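PDB 4RHJ: arginase from Trypanosoma brucei brucei, which is of unknown function, an arginase-like protein with an arginase-deacetylase fold that evolved without the binuclear manganese cluster of true arginases. Local coordinates for residues A[241-253]-A[260-273]. Numbering follows the deposited sequence.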
loop_
_atom_site.group_PDB
_atom_site.type_symbol
_atom_site.label_atom_id
_atom_site.label_comp_id
_atom_site.label_asym_id
_atom_site.label_seq_id
_atom_site.Cartn_x
_atom_site.Cartn_y
_atom_site.Cartn_z
ATOM N N ILE A 241 14.387 20.083 -6.764
ATOM C CA ILE A 241 13.394 19.072 -6.478
ATOM C C ILE A 241 13.322 18.883 -4.977
ATOM O O ILE A 241 14.332 18.597 -4.340
ATOM C CB ILE A 241 13.703 17.758 -7.218
ATOM C CG1 ILE A 241 13.449 17.966 -8.718
ATOM C CG2 ILE A 241 12.836 16.634 -6.689
ATOM C CD1 ILE A 241 13.637 16.745 -9.590
ATOM N N SER A 242 12.128 19.105 -4.420
ATOM C CA SER A 242 11.894 18.997 -2.979
ATOM C C SER A 242 10.818 17.954 -2.734
ATOM O O SER A 242 9.705 18.054 -3.266
ATOM C CB SER A 242 11.481 20.334 -2.367
ATOM O OG SER A 242 11.536 20.284 -0.944
ATOM N N ILE A 243 11.178 16.964 -1.921
ATOM C CA ILE A 243 10.408 15.743 -1.747
ATOM C C ILE A 243 10.159 15.457 -0.272
ATOM O O ILE A 243 11.053 15.070 0.464
ATOM C CB ILE A 243 11.128 14.536 -2.398
ATOM C CG1 ILE A 243 11.023 14.617 -3.927
ATOM C CG2 ILE A 243 10.575 13.211 -1.870
ATOM C CD1 ILE A 243 11.915 13.640 -4.649
ATOM N N ASP A 244 8.945 15.722 0.161
ATOM C CA ASP A 244 8.513 15.349 1.487
ATOM C C ASP A 244 7.923 13.960 1.401
ATOM O O ASP A 244 7.030 13.698 0.592
ATOM C CB ASP A 244 7.488 16.330 2.022
ATOM C CG ASP A 244 7.245 16.178 3.515
ATOM O OD1 ASP A 244 7.484 15.092 4.070
ATOM O OD2 ASP A 244 6.805 17.163 4.135
ATOM N N ALA A 245 8.453 13.078 2.232
ATOM C CA ALA A 245 7.984 11.714 2.353
ATOM C C ALA A 245 6.496 11.676 2.705
ATOM O O ALA A 245 5.803 10.678 2.460
ATOM C CB ALA A 245 8.812 10.981 3.393
ATOM N N SER A 246 6.002 12.778 3.259
ATOM C CA SER A 246 4.585 12.875 3.586
ATOM C C SER A 246 3.710 12.772 2.311
ATOM O O SER A 246 2.520 12.438 2.387
ATOM C CB SER A 246 4.298 14.177 4.323
ATOM O OG SER A 246 4.289 15.259 3.418
ATOM N N VAL A 247 4.300 13.040 1.147
ATOM C CA VAL A 247 3.549 12.966 -0.108
ATOM C C VAL A 247 3.069 11.552 -0.410
ATOM O O VAL A 247 2.013 11.382 -1.007
ATOM C CB VAL A 247 4.367 13.473 -1.336
ATOM C CG1 VAL A 247 5.345 12.419 -1.856
ATOM C CG2 VAL A 247 3.420 13.874 -2.492
ATOM N N LEU A 248 3.834 10.536 -0.010
ATOM C CA LEU A 248 3.437 9.153 -0.274
ATOM C C LEU A 248 2.226 8.811 0.584
ATOM O O LEU A 248 1.696 9.663 1.279
ATOM C CB LEU A 248 4.599 8.188 0.006
ATOM C CG LEU A 248 5.804 8.313 -0.933
ATOM C CD1 LEU A 248 6.979 7.455 -0.510
ATOM C CD2 LEU A 248 5.383 7.937 -2.319
ATOM N N ASP A 249 1.769 7.574 0.529
ATOM C CA ASP A 249 0.698 7.176 1.422
ATOM C C ASP A 249 1.359 6.785 2.746
ATOM O O ASP A 249 2.544 6.445 2.762
ATOM C CB ASP A 249 -0.122 6.026 0.820
ATOM C CG ASP A 249 -1.498 5.895 1.440
ATOM O OD1 ASP A 249 -1.645 5.039 2.336
ATOM O OD2 ASP A 249 -2.425 6.645 1.047
ATOM N N PRO A 250 0.621 6.882 3.862
ATOM C CA PRO A 250 1.145 6.336 5.119
ATOM C C PRO A 250 1.393 4.818 5.028
ATOM O O PRO A 250 2.203 4.286 5.799
ATOM C CB PRO A 250 0.046 6.667 6.138
ATOM C CG PRO A 250 -0.718 7.806 5.521
ATOM C CD PRO A 250 -0.662 7.588 4.049
ATOM N N ALA A 251 0.742 4.142 4.090
ATOM C CA ALA A 251 1.001 2.710 3.875
ATOM C C ALA A 251 2.424 2.428 3.371
ATOM O O ALA A 251 3.035 1.408 3.747
ATOM C CB ALA A 251 -0.011 2.118 2.907
ATOM N N PHE A 252 2.940 3.332 2.537
ATOM C CA PHE A 252 4.291 3.208 1.965
ATOM C C PHE A 252 5.326 3.969 2.765
ATOM O O PHE A 252 6.452 3.491 2.930
ATOM C CB PHE A 252 4.309 3.696 0.511
ATOM C CG PHE A 252 3.239 3.074 -0.331
ATOM C CD1 PHE A 252 1.947 3.557 -0.283
ATOM C CD2 PHE A 252 3.510 1.995 -1.132
ATOM C CE1 PHE A 252 0.936 2.993 -1.031
ATOM C CE2 PHE A 252 2.517 1.420 -1.887
ATOM C CZ PHE A 252 1.226 1.918 -1.837
ATOM N N ALA A 253 4.946 5.134 3.287
ATOM C CA ALA A 253 5.864 5.971 4.061
ATOM C C ALA A 253 5.287 6.438 5.414
ATOM O O ALA A 253 5.067 7.625 5.627
ATOM C CB ALA A 253 6.290 7.182 3.225
ATOM N N VAL A 260 -0.684 11.621 6.436
ATOM C CA VAL A 260 -1.898 11.952 5.731
ATOM C C VAL A 260 -2.251 10.840 4.753
ATOM O O VAL A 260 -1.545 10.616 3.775
ATOM C CB VAL A 260 -1.764 13.276 4.960
ATOM C CG1 VAL A 260 -3.127 13.759 4.527
ATOM C CG2 VAL A 260 -1.090 14.329 5.818
ATOM N N ALA A 261 -3.359 10.158 5.018
ATOM C CA ALA A 261 -3.840 9.067 4.174
ATOM C C ALA A 261 -4.384 9.548 2.817
ATOM O O ALA A 261 -4.663 10.736 2.629
ATOM C CB ALA A 261 -4.904 8.301 4.920
ATOM N N GLY A 262 -4.522 8.613 1.875
ATOM C CA GLY A 262 -5.021 8.902 0.540
ATOM C C GLY A 262 -3.911 9.310 -0.407
ATOM O O GLY A 262 -4.158 9.967 -1.406
ATOM N N GLY A 263 -2.687 8.882 -0.097
ATOM C CA GLY A 263 -1.487 9.369 -0.761
ATOM C C GLY A 263 -0.970 8.586 -1.953
ATOM O O GLY A 263 -1.640 7.733 -2.522
ATOM N N LEU A 264 0.248 8.922 -2.348
ATOM C CA LEU A 264 0.924 8.254 -3.454
ATOM C C LEU A 264 1.489 6.861 -3.062
ATOM O O LEU A 264 1.874 6.622 -1.914
ATOM C CB LEU A 264 2.056 9.165 -3.989
ATOM C CG LEU A 264 1.599 10.459 -4.680
ATOM C CD1 LEU A 264 2.736 11.345 -5.159
ATOM C CD2 LEU A 264 0.695 10.121 -5.831
ATOM N N SER A 265 1.508 5.938 -4.016
ATOM C CA SER A 265 2.285 4.725 -3.862
ATOM C C SER A 265 3.732 5.104 -4.165
ATOM O O SER A 265 3.989 6.203 -4.683
ATOM C CB SER A 265 1.764 3.596 -4.772
ATOM O OG SER A 265 1.859 3.857 -6.165
ATOM N N THR A 266 4.690 4.248 -3.828
ATOM C CA THR A 266 6.064 4.589 -4.173
ATOM C C THR A 266 6.179 4.726 -5.698
ATOM O O THR A 266 6.906 5.596 -6.192
ATOM C CB THR A 266 7.077 3.562 -3.673
ATOM O OG1 THR A 266 6.788 3.237 -2.312
ATOM C CG2 THR A 266 8.486 4.130 -3.781
ATOM N N ARG A 267 5.427 3.896 -6.418
ATOM C CA ARG A 267 5.465 3.872 -7.878
ATOM C C ARG A 267 4.828 5.130 -8.471
ATOM O O ARG A 267 5.292 5.652 -9.482
ATOM C CB ARG A 267 4.771 2.610 -8.407
ATOM C CG ARG A 267 4.804 2.459 -9.925
ATOM C CD ARG A 267 6.211 2.671 -10.476
ATOM N NE ARG A 267 7.108 1.633 -9.992
ATOM C CZ ARG A 267 8.385 1.513 -10.349
ATOM N NH1 ARG A 267 8.941 2.368 -11.199
ATOM N NH2 ARG A 267 9.106 0.522 -9.857
ATOM N N ASP A 268 3.765 5.612 -7.838
ATOM C CA ASP A 268 3.102 6.854 -8.232
ATOM C C ASP A 268 4.069 8.038 -8.241
ATOM O O ASP A 268 4.091 8.830 -9.172
ATOM C CB ASP A 268 1.922 7.164 -7.295
ATOM C CG ASP A 268 0.826 6.103 -7.340
ATOM O OD1 ASP A 268 0.794 5.311 -8.302
ATOM O OD2 ASP A 268 -0.002 6.054 -6.401
ATOM N N LEU A 269 4.871 8.155 -7.194
ATOM C CA LEU A 269 5.836 9.232 -7.114
ATOM C C LEU A 269 6.915 9.061 -8.173
ATOM O O LEU A 269 7.213 9.996 -8.897
ATOM C CB LEU A 269 6.451 9.286 -5.713
ATOM C CG LEU A 269 7.442 10.406 -5.392
ATOM C CD1 LEU A 269 6.918 11.774 -5.841
ATOM C CD2 LEU A 269 7.790 10.396 -3.889
ATOM N N LEU A 270 7.457 7.853 -8.293
ATOM C CA LEU A 270 8.503 7.555 -9.268
ATOM C C LEU A 270 8.058 7.877 -10.707
ATOM O O LEU A 270 8.859 8.315 -11.526
ATOM C CB LEU A 270 8.939 6.084 -9.152
ATOM C CG LEU A 270 9.723 5.608 -7.916
ATOM C CD1 LEU A 270 9.967 4.066 -7.913
ATOM C CD2 LEU A 270 11.047 6.362 -7.744
ATOM N N HIS A 271 6.776 7.681 -10.999
ATOM C CA HIS A 271 6.196 8.032 -12.310
ATOM C C HIS A 271 6.192 9.533 -12.528
ATOM O O HIS A 271 6.723 10.042 -13.498
ATOM C CB HIS A 271 4.757 7.492 -12.424
ATOM C CG HIS A 271 4.093 7.796 -13.731
ATOM N ND1 HIS A 271 4.112 6.919 -14.789
ATOM C CD2 HIS A 271 3.401 8.882 -14.152
ATOM C CE1 HIS A 271 3.456 7.451 -15.811
ATOM N NE2 HIS A 271 3.025 8.644 -15.452
ATOM N N ILE A 272 5.564 10.244 -11.615
ATOM C CA ILE A 272 5.453 11.682 -11.714
ATOM C C ILE A 272 6.829 12.316 -11.660
ATOM O O ILE A 272 7.097 13.253 -12.387
ATOM C CB ILE A 272 4.540 12.210 -10.602
ATOM C CG1 ILE A 272 3.153 11.590 -10.756
ATOM C CG2 ILE A 272 4.451 13.731 -10.617
ATOM C CD1 ILE A 272 2.182 11.981 -9.680
ATOM N N MET A 273 7.710 11.792 -10.810
ATOM C CA MET A 273 9.109 12.237 -10.752
ATOM C C MET A 273 9.844 12.063 -12.087
ATOM O O MET A 273 10.691 12.877 -12.456
ATOM C CB MET A 273 9.874 11.471 -9.682
ATOM C CG MET A 273 9.550 11.815 -8.290
ATOM S SD MET A 273 10.470 10.731 -7.216
ATOM C CE MET A 273 12.110 10.878 -7.921
#
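The Phe252 ring lies against the N-terminal end of helix 266-274: Ser265 CA sits over the middle of one face, 3.6 Å from the ring centroid, a CH-pi contact, and Thr266 N lies over the same face nearer the rim. CB of Asp249 meets the ring edge in plane. With that aryl face over it, Thr266 N is buried and has no hydrogen-bond partner. The second flat group, the Asp249 carboxylate, is held at both oxygens. OD2 takes Gly263 N on its anti side in a short bond of 2.5 Å and, weakly, Gly262 N; OD1 takes Ala251 N, also anti, closing an Asx turn. CG stands anti to the backbone N (chi1 -160°), which carries OD2 across to the glycines. The backbones are also joined: Asp249 N donates to a lone pair of Leu264 O at 2.6 Å, while Leu264 N gives Val247 O a weak bond, making a single bridge at Leu248-Leu264.

The contact links strand 239-244 to helix 266-274 of a beta-alpha-beta unit, just past Asp244, seen to bind manganese in this protein, although no metal is bound to this chain. Ser265, the N-cap, forms a capping box with Asp268: Ser265 N donates to Asp268 OD2, the return bond to Ser265 OG being less certain. Along the helix, Leu269 CD2 touches both Val247 CG1 and Leu248 CD2, each at 3.8 Å, and the Met273 side chain crosses Ile243 at about a right angle, SD 4.1 Å from CD1. Gly262 O accepts from Arg267 NE of a neighbouring subunit.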